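Local structure of uncharacterized ParM protein (3JS6) at residues E209-I214 with N280-V285; Q270-I274 with I303-L308; I291-V296 with V315-A319. The protein probably forms dynamic actin-like filaments that segregate plasmid pSK41 in Staphylococcus aureus. All coordinates share one frame; numbering follows the deposited sequence.

All three contacts belong to the C-terminal half of this actin-like chain. Interactions 1 and 3 reach the same five-stranded sheet, at its outermost strands 205-214 and 316-317, while interaction 2 joins helices 263-284 and 301-311. Helix 263-284 serves interactions 1 and 2; their centres lie about 17 Å apart and the two contacts do not touch. All are partly buried, but Glu209 in interaction 1 is exposed, as no touching residue of interactions 2 and 3 is. Interaction 1 is packing without a hydrogen bond across it, interaction 2 adds one between side chains, and interaction 3 is a backbone ladder with a salt bridge. Phe281 meets Ile291 and Ile294; Leu308 meets Phe316.

Interaction 1 of 3, residues E209-I214 with N280-V285; sequences EESFVI and NFEITV
Phe212 packs against Asn280, Phe281, Thr284 and Val285 in a largely apolar strand-on-helix contact, where the outermost strand 205-214 of the five-stranded sheet meets the C-terminal end of helix 263-284. The short strand and helix segments run nearly antiparallel (155°). With its CG between the backbone N and the carbonyl carbon (chi1 58°), Phe212 sends its ring to the helix. There CE2 lies 3.7 Å from Asn280 CB, and ring and amide planes stand 82° apart. Val285 CG2 comes to the ring edge, 4.2 Å from CE1, while Phe212 CZ approaches Phe281 CD1 at 4.3 Å. Thr284 turns its methyl, CG2, to the strand, 3.4 Å from Glu209 O and 3.6 Å from Glu210 CA; its hydroxyl makes a weak hydrogen bond back to Asn280 O. Ile214 CD1 and Asn280 ND2 come together from opposite directions, 3.1 Å apart. The extended Glu210 carries OE2 to 3.2 Å from Val285 O, two acceptors. Lys185 NZ, from strand 185-191 two places along the sheet, forms a salt bridge with Glu210 OE2 and a hydrogen bond with Val285 O. Shape and burial thus hold strand to helix, while the lysine probably offsets the approach of carboxylate to carbonyl.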
loop_
_atom_site.group_PDB
_atom_site.type_symbol
_atom_site.label_atom_id
_atom_site.label_comp_id
_atom_site.label_asym_id
_atom_site.label_seq_id
_atom_site.Cartn_x
_atom_site.Cartn_y
_atom_site.Cartn_z
ATOM N N GLU A 209 22.976 1.518 -4.489
ATOM C CA GLU A 209 24.118 0.745 -4.002
ATOM C C GLU A 209 23.962 0.333 -2.533
ATOM O O GLU A 209 24.655 -0.569 -2.064
ATOM C CB GLU A 209 25.413 1.548 -4.144
ATOM C CG GLU A 209 25.593 2.215 -5.494
ATOM C CD GLU A 209 26.806 3.131 -5.527
ATOM O OE1 GLU A 209 27.946 2.639 -5.326
ATOM O OE2 GLU A 209 26.618 4.347 -5.755
ATOM N N GLU A 210 23.070 0.997 -1.803
ATOM C CA GLU A 210 22.874 0.657 -0.391
ATOM C C GLU A 210 21.470 0.146 -0.084
ATOM O O GLU A 210 21.010 0.206 1.052
ATOM C CB GLU A 210 23.185 1.864 0.490
ATOM C CG GLU A 210 24.576 2.465 0.260
ATOM C CD GLU A 210 24.836 3.680 1.137
ATOM O OE1 GLU A 210 23.973 4.583 1.185
ATOM O OE2 GLU A 210 25.904 3.733 1.773
ATOM N N SER A 211 20.792 -0.351 -1.111
ATOM C CA SER A 211 19.444 -0.896 -0.963
ATOM C C SER A 211 19.534 -2.370 -1.333
ATOM O O SER A 211 20.402 -2.761 -2.118
ATOM C CB SER A 211 18.490 -0.166 -1.909
ATOM O OG SER A 211 18.546 1.229 -1.637
ATOM N N PHE A 212 18.676 -3.196 -0.752
ATOM C CA PHE A 212 18.707 -4.617 -1.072
ATOM C C PHE A 212 17.432 -5.319 -0.662
ATOM O O PHE A 212 16.564 -4.731 -0.000
ATOM C CB PHE A 212 19.912 -5.308 -0.404
ATOM C CG PHE A 212 19.949 -5.173 1.091
ATOM C CD1 PHE A 212 20.440 -4.007 1.684
ATOM C CD2 PHE A 212 19.497 -6.206 1.909
ATOM C CE1 PHE A 212 20.485 -3.872 3.078
ATOM C CE2 PHE A 212 19.535 -6.086 3.300
ATOM C CZ PHE A 212 20.033 -4.911 3.891
ATOM N N VAL A 213 17.326 -6.584 -1.064
ATOM C CA VAL A 213 16.166 -7.399 -0.737
ATOM C C VAL A 213 16.571 -8.782 -0.226
ATOM O O VAL A 213 17.467 -9.407 -0.774
ATOM C CB VAL A 213 15.266 -7.599 -1.954
ATOM C CG1 VAL A 213 14.047 -8.434 -1.562
ATOM C CG2 VAL A 213 14.832 -6.244 -2.511
ATOM N N ILE A 214 15.915 -9.233 0.839
ATOM C CA ILE A 214 16.155 -10.548 1.416
ATOM C C ILE A 214 14.919 -11.315 0.956
ATOM O O ILE A 214 13.792 -10.839 1.127
ATOM C CB ILE A 214 16.203 -10.498 2.970
ATOM C CG1 ILE A 214 17.295 -9.539 3.432
ATOM C CG2 ILE A 214 16.451 -11.888 3.541
ATOM C CD1 ILE A 214 18.625 -9.748 2.764
ATOM N N ASN A 280 23.491 -7.626 7.319
ATOM C CA ASN A 280 23.489 -7.156 5.932
ATOM C C ASN A 280 23.571 -5.638 5.874
ATOM O O ASN A 280 24.235 -5.069 5.003
ATOM C CB ASN A 280 22.247 -7.651 5.200
ATOM C CG ASN A 280 22.316 -9.131 4.905
ATOM O OD1 ASN A 280 23.367 -9.743 5.038
ATOM N ND2 ASN A 280 21.210 -9.705 4.486
ATOM N N PHE A 281 22.912 -4.992 6.826
ATOM C CA PHE A 281 22.912 -3.543 6.914
ATOM C C PHE A 281 24.337 -3.044 7.071
ATOM O O PHE A 281 24.795 -2.148 6.359
ATOM C CB PHE A 281 22.113 -3.099 8.132
ATOM C CG PHE A 281 21.008 -2.162 7.812
ATOM C CD1 PHE A 281 19.738 -2.640 7.531
ATOM C CD2 PHE A 281 21.247 -0.794 7.744
ATOM C CE1 PHE A 281 18.711 -1.754 7.184
ATOM C CE2 PHE A 281 20.239 0.090 7.402
ATOM C CZ PHE A 281 18.972 -0.385 7.119
ATOM N N GLU A 282 25.051 -3.629 8.018
ATOM C CA GLU A 282 26.410 -3.193 8.246
ATOM C C GLU A 282 27.310 -3.424 7.040
ATOM O O GLU A 282 28.220 -2.646 6.796
ATOM C CB GLU A 282 26.981 -3.881 9.482
ATOM C CG GLU A 282 28.103 -3.091 10.121
ATOM C CD GLU A 282 28.200 -3.336 11.607
ATOM O OE1 GLU A 282 28.535 -4.477 11.995
ATOM O OE2 GLU A 282 27.931 -2.385 12.383
ATOM N N ILE A 283 27.052 -4.489 6.285
ATOM C CA ILE A 283 27.860 -4.808 5.109
ATOM C C ILE A 283 27.597 -3.829 3.978
ATOM O O ILE A 283 28.527 -3.270 3.401
ATOM C CB ILE A 283 27.548 -6.232 4.563
ATOM C CG1 ILE A 283 28.033 -7.296 5.549
ATOM C CG2 ILE A 283 28.229 -6.443 3.209
ATOM C CD1 ILE A 283 27.578 -8.673 5.200
ATOM N N THR A 284 26.315 -3.638 3.671
ATOM C CA THR A 284 25.887 -2.785 2.573
ATOM C C THR A 284 25.675 -1.295 2.843
ATOM O O THR A 284 26.158 -0.465 2.079
ATOM C CB THR A 284 24.584 -3.334 1.964
ATOM O OG1 THR A 284 24.779 -4.704 1.594
ATOM C CG2 THR A 284 24.184 -2.535 0.725
ATOM N N VAL A 285 24.942 -0.962 3.904
ATOM C CA VAL A 285 24.654 0.437 4.203
ATOM C C VAL A 285 25.797 1.107 4.945
ATOM O O VAL A 285 26.156 2.241 4.640
ATOM C CB VAL A 285 23.353 0.583 5.017
ATOM C CG1 VAL A 285 22.920 2.039 5.021
ATOM C CG2 VAL A 285 22.253 -0.305 4.433
#

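Interaction 2 of 3, residues Q270-I274 with I303-L308; sequences QDSLI and IHFDSL
Ser307 OG donates a hydrogen bond to Gln270 OE1 where helices 263-284 and 301-311 meet. The modelled length, 2.5 Å, is unusually short and should not be taken as exact. The hydroxyl lies in the carbonyl plane of the amide and uses a lone pair, with a C=O...donor angle of 108°. Beside this bond Ile274 pushes its CD1 to 3.3 Å from Ser307 CB, tighter than usual for two carbons. The other branch of Ile274, CG2, packs on Leu308 CD2 at 3.7 Å. Leu273 meets His304 at about a right angle: its CD2 sits over one face of the imidazole, offset toward the rim, and CD1 is 4.0 Å from His304 NE2. Ile303 CB lies over the opposite face, also toward the rim, and Gln270 NE2 lies at the ring edge, 4.2 Å from His304 ND1.

Gln270 reaches the serine through a bent chain, with CG in the position between backbone N and carbonyl carbon (chi1 87°) and a further turn at chi2. The segment axes cross at -73°, with a closest approach of 10.8 Å. Farther out, Phe191 of strand 185-191 and Phe221 of helix 218-228 each make an edge-to-face contact with His304; Leu308 continues onto Leu189 and Phe316 of the sheet.

The contact therefore sets one directed polar bond among close apolar packing. The imidazole appears held by packing rather than polar bonds: ND1 is buried with no polar partner in the model, and aliphatic groups on both faces with aromatic neighbours probably restrict rotation of the ring.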
loop_
_atom_site.group_PDB
_atom_site.type_symbol
_atom_site.label_atom_id
_atom_site.label_comp_id
_atom_site.label_asym_id
_atom_site.label_seq_id
_atom_site.Cartn_x
_atom_site.Cartn_y
_atom_site.Cartn_z
ATOM N N GLN A 270 13.242 -15.383 15.369
ATOM C CA GLN A 270 13.397 -13.937 15.249
ATOM C C GLN A 270 14.825 -13.490 15.572
ATOM O O GLN A 270 15.321 -12.511 15.024
ATOM C CB GLN A 270 12.405 -13.212 16.168
ATOM C CG GLN A 270 12.921 -12.992 17.586
ATOM C CD GLN A 270 12.814 -11.541 18.037
ATOM O OE1 GLN A 270 13.610 -11.078 18.863
ATOM N NE2 GLN A 270 11.828 -10.821 17.507
ATOM N N ASP A 271 15.491 -14.203 16.469
ATOM C CA ASP A 271 16.858 -13.848 16.825
ATOM C C ASP A 271 17.763 -13.923 15.608
ATOM O O ASP A 271 18.632 -13.066 15.404
ATOM C CB ASP A 271 17.385 -14.794 17.896
ATOM C CG ASP A 271 17.548 -14.115 19.230
ATOM O OD1 ASP A 271 16.538 -13.600 19.763
ATOM O OD2 ASP A 271 18.690 -14.095 19.741
ATOM N N SER A 272 17.555 -14.964 14.806
ATOM C CA SER A 272 18.349 -15.178 13.602
ATOM C C SER A 272 17.945 -14.227 12.475
ATOM O O SER A 272 18.785 -13.772 11.705
ATOM C CB SER A 272 18.206 -16.627 13.135
ATOM O OG SER A 272 16.846 -17.036 13.137
ATOM N N LEU A 273 16.653 -13.945 12.376
ATOM C CA LEU A 273 16.165 -13.039 11.350
ATOM C C LEU A 273 16.807 -11.669 11.577
ATOM O O LEU A 273 17.379 -11.078 10.659
ATOM C CB LEU A 273 14.642 -12.949 11.431
ATOM C CG LEU A 273 13.864 -12.229 10.329
ATOM C CD1 LEU A 273 12.452 -12.782 10.281
ATOM C CD2 LEU A 273 13.839 -10.731 10.577
ATOM N N ILE A 274 16.748 -11.181 12.813
ATOM C CA ILE A 274 17.310 -9.876 13.113
ATOM C C ILE A 274 18.822 -9.816 12.960
ATOM O O ILE A 274 19.371 -8.806 12.511
ATOM C CB ILE A 274 16.906 -9.405 14.532
ATOM C CG1 ILE A 274 15.389 -9.178 14.582
ATOM C CG2 ILE A 274 17.641 -8.133 14.882
ATOM C CD1 ILE A 274 14.883 -8.646 15.912
ATOM N N ILE A 303 5.734 -7.126 14.616
ATOM C CA ILE A 303 6.315 -8.324 15.191
ATOM C C ILE A 303 7.759 -8.121 15.623
ATOM O O ILE A 303 8.150 -8.578 16.692
ATOM C CB ILE A 303 6.251 -9.492 14.173
ATOM C CG1 ILE A 303 4.831 -9.619 13.616
ATOM C CG2 ILE A 303 6.681 -10.792 14.833
ATOM C CD1 ILE A 303 4.742 -10.474 12.380
ATOM N N HIS A 304 8.544 -7.410 14.811
ATOM C CA HIS A 304 9.961 -7.233 15.120
ATOM C C HIS A 304 10.465 -5.907 15.682
ATOM O O HIS A 304 11.592 -5.849 16.149
ATOM C CB HIS A 304 10.792 -7.558 13.876
ATOM C CG HIS A 304 10.327 -8.772 13.137
ATOM N ND1 HIS A 304 10.143 -9.992 13.754
ATOM C CD2 HIS A 304 10.048 -8.965 11.825
ATOM C CE1 HIS A 304 9.771 -10.883 12.852
ATOM N NE2 HIS A 304 9.706 -10.287 11.673
ATOM N N PHE A 305 9.653 -4.854 15.637
ATOM C CA PHE A 305 10.094 -3.539 16.119
ATOM C C PHE A 305 10.683 -3.559 17.541
ATOM O O PHE A 305 11.727 -2.951 17.809
ATOM C CB PHE A 305 8.935 -2.528 16.011
ATOM C CG PHE A 305 9.310 -1.140 16.441
ATOM C CD1 PHE A 305 8.778 -0.591 17.613
ATOM C CD2 PHE A 305 10.250 -0.412 15.723
ATOM C CE1 PHE A 305 9.182 0.659 18.073
ATOM C CE2 PHE A 305 10.668 0.846 16.171
ATOM C CZ PHE A 305 10.133 1.384 17.357
ATOM N N ASP A 306 10.035 -4.277 18.448
ATOM C CA ASP A 306 10.539 -4.355 19.814
ATOM C C ASP A 306 11.961 -4.878 19.911
ATOM O O ASP A 306 12.827 -4.227 20.485
ATOM C CB ASP A 306 9.618 -5.211 20.677
ATOM C CG ASP A 306 8.254 -4.590 20.840
ATOM O OD1 ASP A 306 8.199 -3.352 21.041
ATOM O OD2 ASP A 306 7.246 -5.328 20.774
ATOM N N SER A 307 12.216 -6.043 19.343
ATOM C CA SER A 307 13.555 -6.602 19.414
ATOM C C SER A 307 14.579 -5.725 18.714
ATOM O O SER A 307 15.708 -5.581 19.188
ATOM C CB SER A 307 13.563 -8.011 18.829
ATOM O OG SER A 307 12.736 -8.857 19.610
ATOM N N LEU A 308 14.193 -5.136 17.585
ATOM C CA LEU A 308 15.110 -4.263 16.856
ATOM C C LEU A 308 15.536 -3.097 17.725
ATOM O O LEU A 308 16.711 -2.719 17.748
ATOM C CB LEU A 308 14.445 -3.735 15.573
ATOM C CG LEU A 308 14.349 -4.791 14.473
ATOM C CD1 LEU A 308 13.422 -4.353 13.330
ATOM C CD2 LEU A 308 15.734 -5.051 13.970
#

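Interaction 3 of 3, residues I291-V296 with V315-A319; sequences IDRIIV and VFEKA
Ile294 and Phe316 pair side by side across two parallel strands, 293-297 and 316-317, and form the close-packed face of this contact. Three backbone hydrogen bonds run the ladder: Ile294 N to Val315 O (2.8 Å), Glu317 N to Ile294 O (2.9 Å) and Val296 N to Glu317 O (2.9 Å), the last nearly straight at 172°. Ile294 CG2 and Val296 CG2 both lie 3.7 Å from Phe316 CD2, and Val315 CG2 lies 4.0 Å from Ile294 CD1. Helix 301-311 covers this side, Leu308 packing on Phe316.

The looser part is the partly exposed Arg293-Glu317 pair; on the same face as Glu317, Ile295 is buried against helix 162-169. Bends at chi2 and chi3 fold the arginine back, and NH1 forms a salt bridge with Glu317 OE2 at 2.7 Å. The oxygen lies close to the guanidinium plane, yet NH1 stands above the carboxylate plane and the bond is bent, 141° at the hydrogen. Arg293 NE donates to Asp292 O. Beyond the ladder, a water takes over, donating to Val296 O and accepting from Ala319 N. Strand 293-297, helix 301-311 and strand 316-317 make a beta-alpha-beta crossover at the edge of the C-terminal sheet of an actin-like fold.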
loop_
_atom_site.group_PDB
_atom_site.type_symbol
_atom_site.label_atom_id
_atom_site.label_comp_id
_atom_site.label_asym_id
_atom_site.label_seq_id
_atom_site.Cartn_x
_atom_site.Cartn_y
_atom_site.Cartn_z
ATOM N N ILE A 291 23.672 6.250 10.068
ATOM C CA ILE A 291 22.273 6.275 9.671
ATOM C C ILE A 291 21.458 7.123 10.647
ATOM O O ILE A 291 21.547 6.944 11.854
ATOM C CB ILE A 291 21.740 4.846 9.602
ATOM C CG1 ILE A 291 22.621 4.046 8.633
ATOM C CG2 ILE A 291 20.295 4.839 9.107
ATOM C CD1 ILE A 291 22.454 2.526 8.734
ATOM N N ASP A 292 20.672 8.060 10.127
ATOM C CA ASP A 292 19.872 8.924 10.995
ATOM C C ASP A 292 18.605 8.258 11.504
ATOM O O ASP A 292 18.140 8.559 12.596
ATOM C CB ASP A 292 19.532 10.222 10.268
ATOM C CG ASP A 292 20.777 10.965 9.826
ATOM O OD1 ASP A 292 21.707 11.072 10.652
ATOM O OD2 ASP A 292 20.833 11.440 8.667
ATOM N N ARG A 293 18.038 7.359 10.709
ATOM C CA ARG A 293 16.822 6.656 11.130
ATOM C C ARG A 293 16.550 5.488 10.194
ATOM O O ARG A 293 16.875 5.522 9.010
ATOM C CB ARG A 293 15.607 7.602 11.090
ATOM C CG ARG A 293 14.441 7.271 12.050
ATOM C CD ARG A 293 14.828 7.555 13.525
ATOM N NE ARG A 293 15.310 8.928 13.717
ATOM C CZ ARG A 293 14.530 10.007 13.804
ATOM N NH1 ARG A 293 13.208 9.895 13.736
ATOM N NH2 ARG A 293 15.076 11.211 13.923
ATOM N N ILE A 294 15.960 4.450 10.741
ATOM C CA ILE A 294 15.566 3.299 9.965
ATOM C C ILE A 294 14.103 3.171 10.324
ATOM O O ILE A 294 13.752 2.956 11.498
ATOM C CB ILE A 294 16.330 2.023 10.405
ATOM C CG1 ILE A 294 17.819 2.155 10.062
ATOM C CG2 ILE A 294 15.709 0.825 9.756
ATOM C CD1 ILE A 294 18.703 1.066 10.705
ATOM N N ILE A 295 13.239 3.337 9.335
ATOM C CA ILE A 295 11.807 3.238 9.550
ATOM C C ILE A 295 11.473 1.770 9.331
ATOM O O ILE A 295 11.833 1.181 8.297
ATOM C CB ILE A 295 11.041 4.131 8.527
ATOM C CG1 ILE A 295 11.212 5.616 8.877
ATOM C CG2 ILE A 295 9.572 3.857 8.575
ATOM C CD1 ILE A 295 12.423 6.252 8.368
ATOM N N VAL A 296 10.815 1.172 10.314
ATOM C CA VAL A 296 10.454 -0.242 10.244
ATOM C C VAL A 296 9.021 -0.271 9.807
ATOM O O VAL A 296 8.165 0.271 10.495
ATOM C CB VAL A 296 10.595 -0.885 11.629
ATOM C CG1 VAL A 296 10.331 -2.383 11.558
ATOM C CG2 VAL A 296 11.994 -0.590 12.162
ATOM N N VAL A 315 17.648 4.544 16.830
ATOM C CA VAL A 315 17.735 4.566 15.369
ATOM C C VAL A 315 16.502 4.024 14.671
ATOM O O VAL A 315 16.145 4.483 13.583
ATOM C CB VAL A 315 18.978 3.814 14.846
ATOM C CG1 VAL A 315 18.843 2.319 15.106
ATOM C CG2 VAL A 315 19.126 4.069 13.355
ATOM N N PHE A 316 15.832 3.058 15.285
ATOM C CA PHE A 316 14.662 2.507 14.658
ATOM C C PHE A 316 13.424 3.302 15.030
ATOM O O PHE A 316 13.268 3.755 16.177
ATOM C CB PHE A 316 14.459 1.046 15.070
ATOM C CG PHE A 316 15.540 0.117 14.587
ATOM C CD1 PHE A 316 16.531 -0.329 15.459
ATOM C CD2 PHE A 316 15.539 -0.354 13.266
ATOM C CE1 PHE A 316 17.503 -1.239 15.032
ATOM C CE2 PHE A 316 16.505 -1.264 12.832
ATOM C CZ PHE A 316 17.492 -1.711 13.724
ATOM N N GLU A 317 12.528 3.453 14.064
ATOM C CA GLU A 317 11.291 4.164 14.326
ATOM C C GLU A 317 10.138 3.425 13.659
ATOM O O GLU A 317 10.317 2.784 12.626
ATOM C CB GLU A 317 11.384 5.592 13.777
ATOM C CG GLU A 317 10.065 6.381 13.933
ATOM C CD GLU A 317 10.164 7.794 13.411
ATOM O OE1 GLU A 317 9.155 8.525 13.498
ATOM O OE2 GLU A 317 11.244 8.174 12.911
ATOM N N LYS A 318 8.945 3.505 14.232
ATOM C CA LYS A 318 7.790 2.853 13.632
ATOM C C LYS A 318 6.625 3.821 13.694
ATOM O O LYS A 318 6.512 4.588 14.658
ATOM C CB LYS A 318 7.398 1.588 14.415
ATOM C CG LYS A 318 6.233 0.803 13.782
ATOM C CD LYS A 318 5.676 -0.271 14.734
ATOM C CE LYS A 318 4.630 -1.162 14.044
ATOM N NZ LYS A 318 3.365 -0.457 13.614
ATOM N N ALA A 319 5.755 3.770 12.686
ATOM C CA ALA A 319 4.556 4.605 12.666
ATOM C C ALA A 319 3.366 3.723 13.050
ATOM O O ALA A 319 3.435 2.504 12.894
ATOM C CB ALA A 319 4.338 5.180 11.257
HETATM O O HOH W 1 5.909 1.774 10.664
#